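Local atomic coordinates of 1-carboxybiuret hydrolase subunit AtzE (Pseudomonas sp., PDB entry 6C62), a protein that hydrolyses 1-carboxybiuret to urea-1,3-dicarboxylate and ammonia, an amidase step in the bacterial degradation of atrazine. Residues A[35-40]-A[154-159]; A[73-78]-A[118-123]; A[128-133]-A[144-149]; A[148-153]-A[172-177]; A[182-187]-A[210-215]. All coordinates share one frame; numbering follows the deposited sequence.

Contact 1 (A[35-40]-A[154-159])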
# COMPACT_ATOMS: atom_id res chain seq x y z
N ILE A 35 -34.40 19.76 -11.59
CA ILE A 35 -32.94 19.70 -11.34
C ILE A 35 -32.52 18.26 -11.05
O ILE A 35 -31.46 17.82 -11.49
CB ILE A 35 -32.56 20.63 -10.19
CG1 ILE A 35 -32.94 22.11 -10.50
CG2 ILE A 35 -31.07 20.51 -9.85
CD1 ILE A 35 -32.45 22.59 -11.83
N ASN A 36 -33.36 17.52 -10.32
CA ASN A 36 -33.12 16.13 -9.95
C ASN A 36 -31.77 15.96 -9.18
O ASN A 36 -30.99 15.10 -9.49
CB ASN A 36 -33.18 15.22 -11.18
CG ASN A 36 -33.22 13.75 -10.82
OD1 ASN A 36 -34.00 13.37 -9.98
ND2 ASN A 36 -32.44 12.91 -11.52
N ALA A 37 -31.54 16.83 -8.21
CA ALA A 37 -30.37 16.74 -7.33
C ALA A 37 -30.61 15.78 -6.18
O ALA A 37 -29.65 15.15 -5.76
CB ALA A 37 -29.99 18.09 -6.80
N PHE A 38 -31.83 15.63 -5.68
CA PHE A 38 -32.09 14.78 -4.52
C PHE A 38 -32.56 13.37 -4.86
O PHE A 38 -33.40 13.19 -5.71
CB PHE A 38 -33.15 15.40 -3.60
CG PHE A 38 -32.61 16.47 -2.70
CD1 PHE A 38 -32.34 17.73 -3.19
CD2 PHE A 38 -32.38 16.19 -1.36
CE1 PHE A 38 -31.85 18.74 -2.36
CE2 PHE A 38 -31.89 17.17 -0.52
CZ PHE A 38 -31.61 18.47 -1.03
N THR A 39 -32.07 12.35 -4.17
CA THR A 39 -32.60 11.02 -4.27
C THR A 39 -33.37 10.63 -3.05
O THR A 39 -34.05 9.56 -3.08
CB THR A 39 -31.50 9.94 -4.48
OG1 THR A 39 -30.45 10.05 -3.48
CG2 THR A 39 -30.87 10.11 -5.86
N CYS A 40 -33.23 11.37 -1.95
CA CYS A 40 -33.99 11.08 -0.77
C CYS A 40 -34.12 12.30 0.11
O CYS A 40 -33.18 13.07 0.21
CB CYS A 40 -33.39 9.87 -0.14
SG CYS A 40 -32.50 10.12 1.31
N SER A 154 -24.60 17.43 -5.49
CA SER A 154 -23.98 18.31 -4.51
C SER A 154 -23.74 19.65 -5.06
O SER A 154 -23.96 20.65 -4.37
CB SER A 154 -22.67 17.69 -3.96
OG SER A 154 -22.95 16.37 -3.45
N GLY A 155 -23.31 19.74 -6.31
CA GLY A 155 -23.14 21.05 -6.95
C GLY A 155 -24.48 21.70 -7.33
O GLY A 155 -24.68 22.89 -7.12
N ALA A 156 -25.39 20.92 -7.89
CA ALA A 156 -26.67 21.46 -8.36
C ALA A 156 -27.53 21.93 -7.23
O ALA A 156 -28.17 22.96 -7.36
CB ALA A 156 -27.43 20.45 -9.19
N ALA A 157 -27.55 21.21 -6.12
CA ALA A 157 -28.39 21.66 -4.99
C ALA A 157 -27.99 23.03 -4.51
O ALA A 157 -28.88 23.81 -4.09
CB ALA A 157 -28.36 20.67 -3.83
N ILE A 158 -26.69 23.35 -4.56
CA ILE A 158 -26.24 24.66 -4.11
C ILE A 158 -26.56 25.73 -5.17
O ILE A 158 -27.13 26.76 -4.81
CB ILE A 158 -24.76 24.69 -3.77
CG1 ILE A 158 -24.52 23.69 -2.62
CG2 ILE A 158 -24.31 26.09 -3.40
CD1 ILE A 158 -23.13 23.34 -2.53
N ALA A 159 -26.35 25.44 -6.45
CA ALA A 159 -26.56 26.43 -7.48
C ALA A 159 -28.06 26.72 -7.67
O ALA A 159 -28.42 27.79 -8.04
CB ALA A 159 -25.96 26.01 -8.77
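Ile-35, Ala-37 and Phe-38 meet two alanine methyls, Ala-156 and Ala-157, on one side of helix 152-159. The chain leaves helix 17-35 here, takes positive phi at Asn-36 and enters strand 38-41, outermost of the main sheet within the chain, so the contact fastens a helix end and the start of a strand to the buried helix.

Phe-38 can be traced outward. Its CB leaves the backbone alongside the helix, and the ring, with chi1 -80° and CG beside the backbone N, then brings its CE1 side nearer. Beyond CG the CD1 branch leads to CE1, the ring atom that reaches the helix, 4.3 Å from Ala-157 CB and oblique to the ring plane. One ring face lies over the CD2 methyl of Leu-118, about 3.5 Å from the ring centre, while Cys-40 O is in plane at the edge.

The other two residues use single methyls. Ile-35 has its CG2 anti to the backbone N (CG1 takes the place beside N, chi1 -60°), which brings CG2 within 3.7 Å of Ala-156 CB. Ala-37 CB settles between the two alanines, 4.2 Å from Ala-156 CB and 4.3 Å from Ala-157 CB.

Polar anchoring comes from outside the pair: Asp-32 accepts from the N atoms of Ala-37 and Phe-38. Across the interface itself the sheet-to-helix approach rests on dispersion between small apolar groups, and the alanines let the Ala-37 and Ala-157 CA atoms come to 5.8 Å.

Contact 2 (A[73-78]-A[118-123])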
# COMPACT_ATOMS: atom_id res chain seq x y z
N VAL A 73 -26.27 15.58 1.45
CA VAL A 73 -25.02 14.80 1.20
C VAL A 73 -25.14 13.88 -0.01
O VAL A 73 -26.19 13.28 -0.25
CB VAL A 73 -24.62 13.99 2.46
CG1 VAL A 73 -24.45 14.96 3.64
CG2 VAL A 73 -25.64 12.93 2.81
N LYS A 74 -24.06 13.75 -0.76
CA LYS A 74 -23.97 12.76 -1.82
C LYS A 74 -24.38 11.39 -1.27
O LYS A 74 -24.03 11.04 -0.11
CB LYS A 74 -22.54 12.75 -2.32
CG LYS A 74 -22.29 11.93 -3.56
CD LYS A 74 -20.82 12.10 -3.94
CE LYS A 74 -20.53 11.45 -5.28
NZ LYS A 74 -19.13 11.76 -5.67
N ASN A 75 -25.16 10.63 -2.04
CA ASN A 75 -25.79 9.43 -1.51
C ASN A 75 -24.86 8.23 -1.35
O ASN A 75 -25.32 7.14 -1.08
CB ASN A 75 -27.10 9.13 -2.22
CG ASN A 75 -26.96 8.55 -3.63
OD1 ASN A 75 -25.93 8.00 -4.00
ND2 ASN A 75 -28.01 8.70 -4.43
N LEU A 76 -23.53 8.42 -1.48
CA LEU A 76 -22.57 7.47 -0.92
C LEU A 76 -22.30 7.66 0.63
O LEU A 76 -21.61 6.82 1.23
CB LEU A 76 -21.29 7.47 -1.73
CG LEU A 76 -20.47 8.76 -1.88
CD1 LEU A 76 -19.83 9.14 -0.58
CD2 LEU A 76 -19.37 8.62 -2.95
N PHE A 77 -22.85 8.71 1.24
CA PHE A 77 -22.72 8.91 2.66
C PHE A 77 -23.84 8.15 3.36
O PHE A 77 -25.03 8.27 2.98
CB PHE A 77 -22.79 10.37 3.12
CG PHE A 77 -21.58 11.20 2.81
CD1 PHE A 77 -21.39 11.75 1.56
CD2 PHE A 77 -20.61 11.41 3.78
CE1 PHE A 77 -20.24 12.55 1.28
CE2 PHE A 77 -19.49 12.17 3.52
CZ PHE A 77 -19.29 12.75 2.26
N ASP A 78 -23.46 7.41 4.40
CA ASP A 78 -24.44 6.68 5.26
C ASP A 78 -25.24 7.71 6.04
O ASP A 78 -24.66 8.63 6.65
CB ASP A 78 -23.74 5.79 6.31
CG ASP A 78 -23.17 4.46 5.74
OD1 ASP A 78 -23.42 4.09 4.56
OD2 ASP A 78 -22.42 3.78 6.50
N LEU A 118 -28.20 12.99 -2.11
CA LEU A 118 -28.05 13.59 -3.43
C LEU A 118 -27.55 12.64 -4.51
O LEU A 118 -26.70 11.77 -4.27
CB LEU A 118 -27.10 14.81 -3.36
CG LEU A 118 -27.49 15.85 -2.34
CD1 LEU A 118 -26.38 16.86 -2.25
CD2 LEU A 118 -28.80 16.54 -2.70
N ASN A 119 -28.03 12.89 -5.73
CA ASN A 119 -27.72 12.06 -6.91
C ASN A 119 -26.21 12.12 -7.25
O ASN A 119 -25.53 13.12 -6.98
CB ASN A 119 -28.56 12.55 -8.10
CG ASN A 119 -28.67 11.54 -9.24
OD1 ASN A 119 -28.58 10.32 -9.05
ND2 ASN A 119 -28.88 12.09 -10.49
N MET A 120 -25.72 11.03 -7.85
CA MET A 120 -24.34 10.86 -8.21
C MET A 120 -24.20 9.87 -9.34
O MET A 120 -25.09 9.07 -9.58
CB MET A 120 -23.51 10.42 -6.99
CG MET A 120 -24.02 9.13 -6.32
SD MET A 120 -22.90 8.45 -5.07
CE MET A 120 -21.59 7.67 -5.99
N ASP A 121 -23.08 9.90 -10.05
CA ASP A 121 -22.78 8.82 -10.99
C ASP A 121 -22.64 7.54 -10.21
O ASP A 121 -22.08 7.53 -9.09
CB ASP A 121 -21.50 9.02 -11.78
CG ASP A 121 -21.64 10.11 -12.86
OD1 ASP A 121 -22.37 9.92 -13.89
OD2 ASP A 121 -21.02 11.18 -12.67
N GLU A 122 -23.14 6.45 -10.78
CA GLU A 122 -23.14 5.15 -10.07
C GLU A 122 -21.75 4.76 -9.61
O GLU A 122 -20.84 4.72 -10.38
CB GLU A 122 -23.71 4.04 -10.94
CG GLU A 122 -23.54 2.70 -10.26
CD GLU A 122 -24.04 1.52 -11.07
OE1 GLU A 122 -23.18 0.95 -11.82
OE2 GLU A 122 -25.23 1.11 -10.88
N PHE A 123 -21.63 4.47 -8.32
CA PHE A 123 -20.41 4.02 -7.71
C PHE A 123 -19.27 4.99 -7.86
O PHE A 123 -18.11 4.61 -7.72
CB PHE A 123 -20.04 2.57 -8.16
CG PHE A 123 -20.97 1.50 -7.64
CD1 PHE A 123 -21.43 1.50 -6.35
CD2 PHE A 123 -21.39 0.46 -8.46
CE1 PHE A 123 -22.26 0.48 -5.89
CE2 PHE A 123 -22.20 -0.54 -8.01
CZ PHE A 123 -22.64 -0.54 -6.71
O HOH W 1 -28.16 8.30 -7.39
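Val-73, Lys-74 and Asn-75 run beside Leu-118 as neighbouring parallel strand ends of the central sheet. Leu-118 N donates to Val-73 O (2.8 Å), and Asn-75 N returns a bond to Leu-118 O (2.9 Å), in the carbonyl plane on a lone pair.

The tight part centres on Met-120. A chi1 of 57° sets its CG between backbone N and carbonyl carbon, and the bend at chi3 turns CE in between Leu-76 CD2 and Lys-74 CE. Its CB lies 3.6 Å from Lys-74 CE, where the extended lysine crosses at about a right angle. SD approaches Asn-75 OD1, which accepts from Gly-87 N, to 3.2 Å and Leu-76 CB to 3.8 Å.

The looser part is bridged by water: one molecule accepts from Asn-75 ND2 (3.0 Å) and donates to Asn-119 OD1 (2.6 Å). The amide ends also have direct partners, Asn-75 ND2 at Thr-39 OG1 and Asn-119 ND2 at Gly-135 O.

Lys-74, a probable charge-relay residue by similarity, sends NZ on to the hydroxyls of Ser-169, Ser-150 and Ser-151. The backbone pairing therefore sets the root of the lysine while the methionine packs against its aliphatic chain, consistent with the amine being held toward the active site.

Contact 3 (A[128-133]-A[144-149])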
# COMPACT_ATOMS: atom_id res chain seq x y z
N THR A 128 -20.05 13.36 -14.97
CA THR A 128 -21.21 14.08 -15.54
C THR A 128 -22.57 13.91 -14.84
O THR A 128 -23.50 14.64 -15.16
CB THR A 128 -21.38 13.67 -16.99
OG1 THR A 128 -21.77 12.28 -17.06
CG2 THR A 128 -20.04 13.93 -17.80
N THR A 129 -22.68 12.99 -13.89
CA THR A 129 -23.93 12.67 -13.19
C THR A 129 -25.09 12.48 -14.17
O THR A 129 -26.15 13.11 -14.07
CB THR A 129 -24.29 13.70 -12.08
OG1 THR A 129 -23.11 14.01 -11.35
CG2 THR A 129 -25.35 13.11 -11.10
N GLU A 130 -24.82 11.67 -15.18
CA GLU A 130 -25.82 11.18 -16.11
C GLU A 130 -26.14 9.75 -15.70
O GLU A 130 -25.61 8.78 -16.26
CB GLU A 130 -25.28 11.29 -17.54
CG GLU A 130 -25.14 12.77 -17.98
CD GLU A 130 -24.45 12.92 -19.34
OE1 GLU A 130 -23.18 12.74 -19.46
OE2 GLU A 130 -25.22 13.23 -20.29
N ASN A 131 -26.97 9.62 -14.70
CA ASN A 131 -27.23 8.35 -14.06
C ASN A 131 -28.41 7.68 -14.79
O ASN A 131 -29.57 8.23 -14.83
CB ASN A 131 -27.54 8.60 -12.58
CG ASN A 131 -27.64 7.28 -11.78
OD1 ASN A 131 -28.46 6.37 -12.12
ND2 ASN A 131 -26.80 7.14 -10.74
N THR A 132 -28.17 6.50 -15.35
CA THR A 132 -29.24 5.79 -16.08
C THR A 132 -30.43 5.36 -15.16
O THR A 132 -31.56 5.39 -15.58
CB THR A 132 -28.67 4.56 -16.84
OG1 THR A 132 -27.69 5.00 -17.75
CG2 THR A 132 -29.73 3.74 -17.62
N HIS A 133 -30.18 5.01 -13.91
CA HIS A 133 -31.21 4.47 -13.06
C HIS A 133 -32.06 5.62 -12.49
O HIS A 133 -33.29 5.52 -12.47
CB HIS A 133 -30.64 3.70 -11.88
CG HIS A 133 -29.49 2.79 -12.20
ND1 HIS A 133 -29.57 1.79 -13.14
CD2 HIS A 133 -28.24 2.72 -11.67
CE1 HIS A 133 -28.42 1.14 -13.19
NE2 HIS A 133 -27.59 1.69 -12.30
N GLY A 144 -30.46 22.13 -19.96
CA GLY A 144 -30.06 21.19 -21.01
C GLY A 144 -28.58 20.76 -20.88
O GLY A 144 -28.08 19.95 -21.67
N ARG A 145 -27.88 21.28 -19.87
CA ARG A 145 -26.44 21.01 -19.68
C ARG A 145 -26.19 20.19 -18.41
O ARG A 145 -26.98 20.18 -17.47
CB ARG A 145 -25.67 22.31 -19.67
CG ARG A 145 -25.74 23.05 -21.02
CD ARG A 145 -25.00 24.30 -20.91
NE ARG A 145 -24.96 25.08 -22.14
CZ ARG A 145 -24.17 24.83 -23.19
NH1 ARG A 145 -23.37 23.76 -23.25
NH2 ARG A 145 -24.20 25.65 -24.22
N ILE A 146 -25.08 19.47 -18.41
CA ILE A 146 -24.70 18.65 -17.23
C ILE A 146 -24.33 19.52 -16.02
O ILE A 146 -23.83 20.64 -16.15
CB ILE A 146 -23.54 17.69 -17.55
CG1 ILE A 146 -22.24 18.44 -17.79
CG2 ILE A 146 -23.88 16.76 -18.70
CD1 ILE A 146 -21.01 17.53 -17.85
N ALA A 147 -24.58 18.97 -14.85
CA ALA A 147 -24.11 19.53 -13.59
C ALA A 147 -22.65 19.14 -13.29
O ALA A 147 -22.06 19.67 -12.40
CB ALA A 147 -24.98 19.02 -12.47
N GLY A 148 -22.07 18.20 -14.02
CA GLY A 148 -20.76 17.72 -13.70
C GLY A 148 -20.97 16.56 -12.75
O GLY A 148 -22.12 16.14 -12.52
N GLY A 149 -19.87 16.02 -12.27
CA GLY A 149 -19.93 14.80 -11.48
C GLY A 149 -18.57 14.38 -11.01
O GLY A 149 -17.56 15.06 -11.32
O HOH W 2 -25.27 16.30 -14.88
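The carboxylate of Glu-130 presents one face to Ile-146: the CG2 methyl stands almost directly above CD at 3.9 Å, with the two oxygens only slightly farther off. At the edge of the same group, Thr-128 OG1 donates to Glu-130 OE1 (2.8 Å) on its anti lone pair, and OE2 accepts from Gly-380 N. Bonds to both oxygens thus fix the rotation of the carboxylate over the methyl.

The other flat group is the Gly-148 carbonyl. Thr-129 OG1 donates to Gly-148 O (2.6 Å) in the carbonyl plane, on a lone pair, at a C=O...donor angle of 135°. A chi1 of -43° places this hydroxyl beside its own backbone N, facing the glycines, where OG1 also comes within 3.3 Å of Gly-149 CA. Gly-149, without a side chain, lets OG1 and Thr-128 N lie close to its CA.

Beside the carboxylate, Ile-146 CD1 packs on Thr-128 CG2 at 3.7 Å. A water accepts from Ala-147 N (2.8 Å); its very short approach to Thr-128 O leaves that second link doubtful.

One short hydroxyl-to-carbonyl bond, set among glycines, therefore ties the 128-133 loop to the approach to Ser-150, a probable charge-relay residue by similarity, and may help to fix the backbone leading into it.

Contact 4 (A[148-153]-A[172-177])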
# COMPACT_ATOMS: atom_id res chain seq x y z
N GLY A 148 -22.07 18.20 -14.02
CA GLY A 148 -20.76 17.72 -13.70
C GLY A 148 -20.97 16.56 -12.75
O GLY A 148 -22.12 16.14 -12.52
N GLY A 149 -19.87 16.02 -12.27
CA GLY A 149 -19.93 14.80 -11.48
C GLY A 149 -18.57 14.38 -11.01
O GLY A 149 -17.56 15.06 -11.32
N SER A 150 -18.50 13.29 -10.24
CA SER A 150 -19.62 12.46 -9.85
C SER A 150 -20.50 13.06 -8.76
O SER A 150 -21.57 12.53 -8.55
CB SER A 150 -19.13 11.07 -9.41
OG SER A 150 -18.34 11.14 -8.24
N SER A 151 -20.11 14.17 -8.12
CA SER A 151 -20.95 14.81 -7.09
C SER A 151 -21.92 15.86 -7.69
O SER A 151 -22.02 16.96 -7.20
CB SER A 151 -20.10 15.45 -6.00
OG SER A 151 -19.06 14.62 -5.50
N GLY A 152 -22.62 15.51 -8.77
CA GLY A 152 -23.46 16.46 -9.47
C GLY A 152 -24.64 16.99 -8.66
O GLY A 152 -24.96 18.20 -8.72
N GLY A 153 -25.28 16.12 -7.90
CA GLY A 153 -26.34 16.58 -6.99
C GLY A 153 -25.83 17.61 -5.98
O GLY A 153 -26.54 18.52 -5.62
N ASN A 172 -10.71 11.72 -8.46
CA ASN A 172 -9.96 12.26 -9.58
C ASN A 172 -10.56 13.58 -10.09
O ASN A 172 -10.20 14.03 -11.19
CB ASN A 172 -10.01 11.25 -10.70
CG ASN A 172 -9.29 9.94 -10.33
OD1 ASN A 172 -8.11 9.96 -9.97
ND2 ASN A 172 -10.02 8.80 -10.41
N GLY A 173 -11.45 14.19 -9.32
CA GLY A 173 -12.08 15.45 -9.69
C GLY A 173 -13.50 15.68 -9.26
O GLY A 173 -14.03 16.74 -9.50
N SER A 174 -14.12 14.76 -8.60
CA SER A 174 -15.56 14.78 -8.44
C SER A 174 -16.20 15.79 -7.49
O SER A 174 -17.43 15.82 -7.40
CB SER A 174 -16.04 13.35 -8.11
OG SER A 174 -16.00 12.62 -9.33
N ILE A 175 -15.40 16.60 -6.79
CA ILE A 175 -15.89 17.81 -6.12
C ILE A 175 -15.60 19.02 -6.98
O ILE A 175 -16.47 19.90 -7.21
CB ILE A 175 -15.22 18.01 -4.74
CG1 ILE A 175 -15.85 17.06 -3.73
CG2 ILE A 175 -15.34 19.46 -4.23
CD1 ILE A 175 -15.08 16.95 -2.40
N ARG A 176 -14.36 19.09 -7.45
CA ARG A 176 -13.92 20.21 -8.27
C ARG A 176 -14.67 20.34 -9.59
O ARG A 176 -14.96 21.46 -10.00
CB ARG A 176 -12.39 20.10 -8.46
CG ARG A 176 -11.65 20.27 -7.15
CD ARG A 176 -10.24 19.73 -7.33
NE ARG A 176 -10.22 18.28 -7.45
CZ ARG A 176 -9.19 17.57 -7.91
NH1 ARG A 176 -8.12 18.19 -8.35
NH2 ARG A 176 -9.22 16.23 -7.94
N VAL A 177 -15.01 19.25 -10.26
CA VAL A 177 -15.71 19.32 -11.52
C VAL A 177 -17.16 19.93 -11.37
O VAL A 177 -17.50 20.91 -12.09
CB VAL A 177 -15.71 17.94 -12.25
CG1 VAL A 177 -16.62 17.94 -13.49
CG2 VAL A 177 -14.26 17.57 -12.66
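Ser-174 O is gripped twice by Ser-151: the backbone N donates at 3.2 Å, in the carbonyl plane on a lone pair, and OG donates at 2.8 Å from above that plane, 51° out of it. This matches the active site of the amidase family, whose Ser-cisSer-Lys triad corresponds here to Ser-174, Ser-150 and Lys-74. By similarity Ser-174 is the acyl-ester nucleophile and the other two form the charge relay; in keeping with this, the peptide bond before Ser-150 is cis.

That cis bond directs the Ser-150 N-H at Ser-174, whose OG sits beside its own backbone N (chi1 -76°). Ser-150 N donates to Ser-174 OG at 2.7 Å with an N-H...O angle of 178°, practically straight. The two hydroxyls also lie close, Ser-150 OG being 3.0 Å from Ser-174 OG. Lys-74 NZ, the main polar partner of Ser-150 OG, bonds to Ser-151 OG too; the latter hydroxyl also accepts from Ser-169 N, so Ser-151 is tied to strand 165-170 while it holds the Ser-174 carbonyl.

Next to the serines the packing is of glycine against valine. Val-177 CB comes within 3.5 Å of Gly-149 O, and Val-177 CG1, in helix 176-182, is 4.2 Å from Gly-148 CA. The Gly-149 carbonyl meets Ser-174 as well: the CA-H of Ser-174 points at Gly-149 O, with CA and O 3.5 Å apart.

Contact 5 (A[182-187]-A[210-215])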
# COMPACT_ATOMS: atom_id res chain seq x y z
N CYS A 182 -21.19 24.00 -12.07
CA CYS A 182 -22.36 24.62 -11.44
C CYS A 182 -22.10 26.05 -10.93
O CYS A 182 -23.05 26.74 -10.49
CB CYS A 182 -22.89 23.75 -10.31
SG CYS A 182 -23.71 22.27 -10.90
N GLY A 183 -20.86 26.51 -10.94
CA GLY A 183 -20.57 27.80 -10.43
C GLY A 183 -20.74 27.93 -8.92
O GLY A 183 -21.30 28.92 -8.44
N VAL A 184 -20.19 26.97 -8.17
CA VAL A 184 -20.23 27.07 -6.73
C VAL A 184 -18.84 26.74 -6.18
O VAL A 184 -17.92 26.43 -6.94
CB VAL A 184 -21.29 26.11 -6.12
CG1 VAL A 184 -22.69 26.40 -6.68
CG2 VAL A 184 -20.92 24.64 -6.38
N TRP A 185 -18.70 26.89 -4.87
CA TRP A 185 -17.42 26.71 -4.20
C TRP A 185 -17.24 25.23 -3.84
O TRP A 185 -18.19 24.56 -3.47
CB TRP A 185 -17.31 27.55 -2.92
CG TRP A 185 -17.23 29.00 -3.16
CD1 TRP A 185 -18.29 29.89 -3.34
CD2 TRP A 185 -16.05 29.77 -3.27
NE1 TRP A 185 -17.80 31.16 -3.55
CE2 TRP A 185 -16.43 31.12 -3.50
CE3 TRP A 185 -14.69 29.46 -3.23
CZ2 TRP A 185 -15.50 32.13 -3.69
CZ3 TRP A 185 -13.79 30.47 -3.41
CH2 TRP A 185 -14.19 31.79 -3.62
N GLY A 186 -16.01 24.73 -3.95
CA GLY A 186 -15.69 23.38 -3.48
C GLY A 186 -14.33 23.34 -2.83
O GLY A 186 -13.42 24.15 -3.17
N LEU A 187 -14.18 22.40 -1.88
CA LEU A 187 -12.95 22.16 -1.22
C LEU A 187 -12.69 20.66 -1.22
O LEU A 187 -13.50 19.88 -0.68
CB LEU A 187 -13.02 22.66 0.24
CG LEU A 187 -11.87 22.22 1.18
CD1 LEU A 187 -10.55 22.81 0.74
CD2 LEU A 187 -12.18 22.61 2.63
N GLY A 210 -15.31 15.98 1.02
CA GLY A 210 -15.27 17.42 1.30
C GLY A 210 -16.54 18.18 0.96
O GLY A 210 -17.50 17.61 0.38
N PRO A 211 -16.60 19.44 1.37
CA PRO A 211 -17.79 20.26 1.21
C PRO A 211 -17.80 21.03 -0.11
O PRO A 211 -16.74 21.30 -0.73
CB PRO A 211 -17.68 21.22 2.36
CG PRO A 211 -16.15 21.41 2.52
CD PRO A 211 -15.54 20.12 2.15
N LEU A 212 -19.01 21.32 -0.56
CA LEU A 212 -19.28 22.35 -1.55
C LEU A 212 -20.20 23.37 -0.87
O LEU A 212 -20.91 23.01 0.07
CB LEU A 212 -19.99 21.80 -2.78
CG LEU A 212 -19.23 20.84 -3.67
CD1 LEU A 212 -19.24 19.45 -3.05
CD2 LEU A 212 -19.80 20.73 -5.08
N ALA A 213 -20.15 24.62 -1.31
CA ALA A 213 -20.86 25.66 -0.59
C ALA A 213 -21.14 26.88 -1.42
O ALA A 213 -20.62 27.07 -2.52
CB ALA A 213 -20.09 26.05 0.71
N ASP A 214 -22.02 27.71 -0.87
CA ASP A 214 -22.45 28.95 -1.50
C ASP A 214 -21.49 30.12 -1.31
O ASP A 214 -21.74 31.23 -1.82
CB ASP A 214 -23.83 29.32 -0.99
CG ASP A 214 -23.83 29.76 0.48
OD1 ASP A 214 -22.79 29.70 1.24
OD2 ASP A 214 -24.92 30.15 0.91
N SER A 215 -20.41 29.90 -0.59
CA SER A 215 -19.45 30.95 -0.26
C SER A 215 -18.20 30.30 0.28
O SER A 215 -18.24 29.15 0.75
CB SER A 215 -20.00 31.89 0.80
OG SER A 215 -20.33 31.14 1.95
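Trp-185, Leu-187 and Pro-211 account for much of the surface buried where strands 185-188 and 208-213 run side by side, the segments 185-187 and 210-213 being antiparallel at 170°. Both belong to the large mixed sheet of the amidase fold.

Trp-185 joins by both backbone and ring. Its N donates to Ala-213 O (3.0 Å) and its O accepts from Ala-213 N (2.9 Å), a hydrogen-bonded antiparallel pair. The same Ala-213 O lies in the plane of the indole at its edge. A chi1 of -69°, with CG beside the backbone N, carries the indole past the end of the partner strand, where Ser-215 C stands over one face, offset toward the rim. Trp-185 CD1 is 3.5 Å from Ser-215 CA, so it is backbone that the ring overlies. Helix 216-226, through Val-216 and Leu-219, and strand 411-416 also touch the indole.

Two residues along, Leu-187 N donates to Pro-211 O (3.0 Å). On the side chains, Leu-187 CB meets the proline ring at CD (4.1 Å) and CG, crossing it obliquely.

Between them Gly-186 faces Leu-212 as the non-hydrogen-bonded pair, the CA atoms only 4.2 Å apart. Leu-212 turns to the sheet side covered by helix 152-159, where Val-184 CG2 reaches Leu-212 CD2 at 4.3 Å.

Pro-211 has no N-H, yet its carbonyl still serves the neighbouring strand; backbone bonds thus set the register, and the indole carries the contact past the last bridge, over the backbone of Ser-215 at the N-cap of the next helix.

Overall arrangement
All five contacts are buried, but their chemistry changes with place. Contact 4, whose centre lies about 6 Å from the centre of the chain, is polar and joins contact 2 through Lys-74. Contact 3, farther out, shares Gly-148 and Gly-149 with contact 4 and meets contact 2 through Asp-121 and Thr-129. Contacts 2 and 5 both pair strands of the main sheet, parallel in one and antiparallel in the other, with centres about 16 Å apart. Contact 1 is purely apolar; its helix 152-159, which begins within contact 4, packs Ile-158 against Leu-212 and Val-184 of contact 5.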